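Local coordinates for erythromycin dehydratase (Saccharopolyspora erythraea, PDB 3EL6), which probably removes water from a beta-hydroxyacyl intermediate to leave a double bond, as the dehydratase domain of a modular erythromycin polyketide synthase, at residues 95-103 and 251-259. Numbering follows the deposited sequence.
Sequences LPVLEELVL and PFAWNTVTL
Leu-101 and Trp-254 form an antiparallel hydrogen-bonded pair, and each amide N reaches the other residue's carbonyl O at 2.9 Å. Both donors lie in the carbonyl plane. Leu-98 and Val-257 make a second such pair, with CB to CB at 3.8 Å. Between the two pairs the chain turns a corner at Glu-99, and Thr-256 and Val-257 form a G1 beta bulge opposite Leu-98. Thr-256 has positive phi (53°) here. Its N still bonds Glu-99 O at 2.9 Å, but it comes in well above the plane of that carbonyl and misses the lone-pair directions.

The tight side carries Leu-98, Leu-101, Trp-254 and Val-257, all buried. Leu-103 adds to it: its CD1 meets the edge of the Trp-254 indole, 3.7 Å from NE1. Chi1 of Trp-254 (-68°) sets CG beside its own backbone N, and the pyrrole edge reaches Leu-103.

The other side is looser and watered. Glu-100 and Asn-255 lie side by side, their carboxylate and amide planes 45° apart. They do not bond directly. One water links Glu-100 OE2 (2.6 Å) to Asn-255 ND2 (2.8 Å), and a second joins the same ND2 to Glu-99 O. Asn-255 OD1 is held by Ser-296 OG.

This pairing joins the two halves of the double hotdog fold. Strand 97-103 also pairs with strand 148-156, and strand 251-259 with strand 290-299. Helix 79-93 packs on the buried side, where Val-83 touches Leu-98, Leu-101 and Trp-254.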
# COMPACT_ATOMS: atom_id res chain seq x y z
N LEU A 95 10.39 1.67 -12.80
CA LEU A 95 10.63 3.02 -13.31
C LEU A 95 11.87 3.58 -12.58
O LEU A 95 11.77 4.18 -11.52
CB LEU A 95 9.42 3.92 -13.04
CG LEU A 95 8.18 3.63 -13.91
CD1 LEU A 95 7.07 4.58 -13.35
CD2 LEU A 95 8.46 3.93 -15.37
N PRO A 96 13.06 3.34 -13.15
CA PRO A 96 14.28 3.40 -12.35
C PRO A 96 14.92 4.78 -12.29
O PRO A 96 15.90 4.99 -11.51
CB PRO A 96 15.18 2.36 -13.04
CG PRO A 96 14.83 2.54 -14.50
CD PRO A 96 13.28 2.66 -14.44
N VAL A 97 14.35 5.74 -13.02
CA VAL A 97 14.86 7.12 -13.04
C VAL A 97 14.08 7.98 -12.09
O VAL A 97 12.84 7.99 -12.08
CB VAL A 97 14.81 7.74 -14.48
CG1 VAL A 97 15.15 9.22 -14.46
CG2 VAL A 97 15.85 6.97 -15.34
N LEU A 98 14.83 8.74 -11.31
CA LEU A 98 14.22 9.73 -10.43
C LEU A 98 14.14 11.01 -11.24
O LEU A 98 15.12 11.76 -11.34
CB LEU A 98 15.09 9.83 -9.18
CG LEU A 98 14.57 9.84 -7.77
CD1 LEU A 98 15.58 10.42 -6.73
CD2 LEU A 98 13.06 10.23 -7.50
N GLU A 99 13.00 11.24 -11.92
CA GLU A 99 12.87 12.42 -12.71
C GLU A 99 12.97 13.69 -11.88
O GLU A 99 13.60 14.66 -12.28
CB GLU A 99 11.53 12.41 -13.46
CG GLU A 99 11.34 13.67 -14.22
CD GLU A 99 10.24 13.51 -15.22
OE1 GLU A 99 10.49 12.85 -16.25
OE2 GLU A 99 9.14 14.06 -14.95
N GLU A 100 12.39 13.70 -10.70
CA GLU A 100 12.66 14.77 -9.73
C GLU A 100 12.44 14.24 -8.33
O GLU A 100 11.60 13.33 -8.12
CB GLU A 100 11.66 15.90 -9.99
CG GLU A 100 11.49 16.93 -8.91
CD GLU A 100 10.33 17.90 -9.20
OE1 GLU A 100 9.17 17.42 -9.27
OE2 GLU A 100 10.57 19.13 -9.33
N LEU A 101 13.22 14.75 -7.38
CA LEU A 101 12.88 14.56 -5.94
C LEU A 101 13.14 15.85 -5.24
O LEU A 101 14.27 16.42 -5.33
CB LEU A 101 13.70 13.41 -5.34
CG LEU A 101 13.18 13.05 -3.93
CD1 LEU A 101 11.86 12.27 -4.06
CD2 LEU A 101 14.25 12.24 -3.22
N VAL A 102 12.10 16.38 -4.58
CA VAL A 102 12.21 17.64 -3.87
C VAL A 102 12.15 17.32 -2.39
O VAL A 102 11.22 16.64 -1.91
CB VAL A 102 11.07 18.58 -4.26
CG1 VAL A 102 11.18 19.88 -3.48
CG2 VAL A 102 11.15 18.84 -5.74
N LEU A 103 13.18 17.74 -1.68
CA LEU A 103 13.29 17.45 -0.29
C LEU A 103 12.67 18.56 0.54
O LEU A 103 13.00 19.74 0.39
CB LEU A 103 14.78 17.27 0.04
CG LEU A 103 15.43 16.14 -0.81
CD1 LEU A 103 16.93 16.26 -0.91
CD2 LEU A 103 15.09 14.76 -0.25
N PRO A 251 21.63 20.30 -0.33
CA PRO A 251 20.85 20.07 -1.56
C PRO A 251 19.39 19.99 -1.21
O PRO A 251 19.03 19.46 -0.16
CB PRO A 251 21.33 18.70 -2.03
CG PRO A 251 22.65 18.48 -1.38
CD PRO A 251 22.61 19.22 -0.08
N PHE A 252 18.53 20.52 -2.06
CA PHE A 252 17.11 20.38 -1.79
C PHE A 252 16.28 19.82 -2.97
O PHE A 252 15.17 19.37 -2.76
CB PHE A 252 16.54 21.70 -1.25
CG PHE A 252 15.86 22.50 -2.28
CD1 PHE A 252 14.49 22.45 -2.41
CD2 PHE A 252 16.59 23.30 -3.13
CE1 PHE A 252 13.86 23.18 -3.38
CE2 PHE A 252 15.95 24.05 -4.11
CZ PHE A 252 14.59 23.96 -4.24
N ALA A 253 16.84 19.80 -4.19
CA ALA A 253 16.09 19.26 -5.32
C ALA A 253 17.05 18.51 -6.19
O ALA A 253 18.12 19.07 -6.56
CB ALA A 253 15.45 20.41 -6.13
N TRP A 254 16.73 17.26 -6.51
CA TRP A 254 17.55 16.48 -7.40
C TRP A 254 16.74 16.23 -8.66
O TRP A 254 15.61 15.74 -8.59
CB TRP A 254 17.84 15.12 -6.77
CG TRP A 254 18.76 15.16 -5.53
CD1 TRP A 254 18.45 15.66 -4.30
CD2 TRP A 254 20.06 14.57 -5.42
NE1 TRP A 254 19.51 15.43 -3.43
CE2 TRP A 254 20.51 14.76 -4.10
CE3 TRP A 254 20.87 13.89 -6.30
CZ2 TRP A 254 21.75 14.32 -3.65
CZ3 TRP A 254 22.14 13.43 -5.84
CH2 TRP A 254 22.55 13.66 -4.54
N ASN A 255 17.32 16.55 -9.82
CA ASN A 255 16.60 16.55 -11.11
C ASN A 255 17.24 15.58 -12.07
O ASN A 255 18.45 15.68 -12.36
CB ASN A 255 16.60 17.97 -11.75
CG ASN A 255 15.88 18.99 -10.90
OD1 ASN A 255 16.48 19.95 -10.39
ND2 ASN A 255 14.61 18.80 -10.72
N THR A 256 16.46 14.60 -12.51
CA THR A 256 16.86 13.56 -13.37
C THR A 256 18.08 12.80 -12.88
O THR A 256 19.20 12.97 -13.40
CB THR A 256 17.00 14.00 -14.86
OG1 THR A 256 15.82 14.72 -15.25
CG2 THR A 256 17.15 12.78 -15.75
N VAL A 257 17.83 11.88 -11.94
CA VAL A 257 18.89 11.06 -11.40
C VAL A 257 18.80 9.75 -12.08
O VAL A 257 17.77 9.05 -11.99
CB VAL A 257 18.72 10.85 -9.84
CG1 VAL A 257 19.95 10.06 -9.35
CG2 VAL A 257 18.59 12.23 -9.20
N THR A 258 19.84 9.37 -12.82
CA THR A 258 19.84 8.08 -13.50
C THR A 258 20.95 7.18 -12.94
O THR A 258 22.06 7.65 -12.67
CB THR A 258 20.06 8.22 -15.05
OG1 THR A 258 21.44 8.57 -15.29
CG2 THR A 258 19.13 9.32 -15.64
N LEU A 259 20.68 5.88 -12.86
CA LEU A 259 21.58 4.93 -12.28
C LEU A 259 21.87 3.89 -13.32
O LEU A 259 20.96 3.30 -13.91
CB LEU A 259 20.94 4.38 -10.96
CG LEU A 259 21.64 3.55 -9.89
CD1 LEU A 259 22.85 4.33 -9.32
CD2 LEU A 259 20.56 3.35 -8.81
O HOH W 1 18.05 4.92 -13.38
O HOH W 2 13.18 17.36 -13.27
O HOH W 3 12.97 20.08 -8.86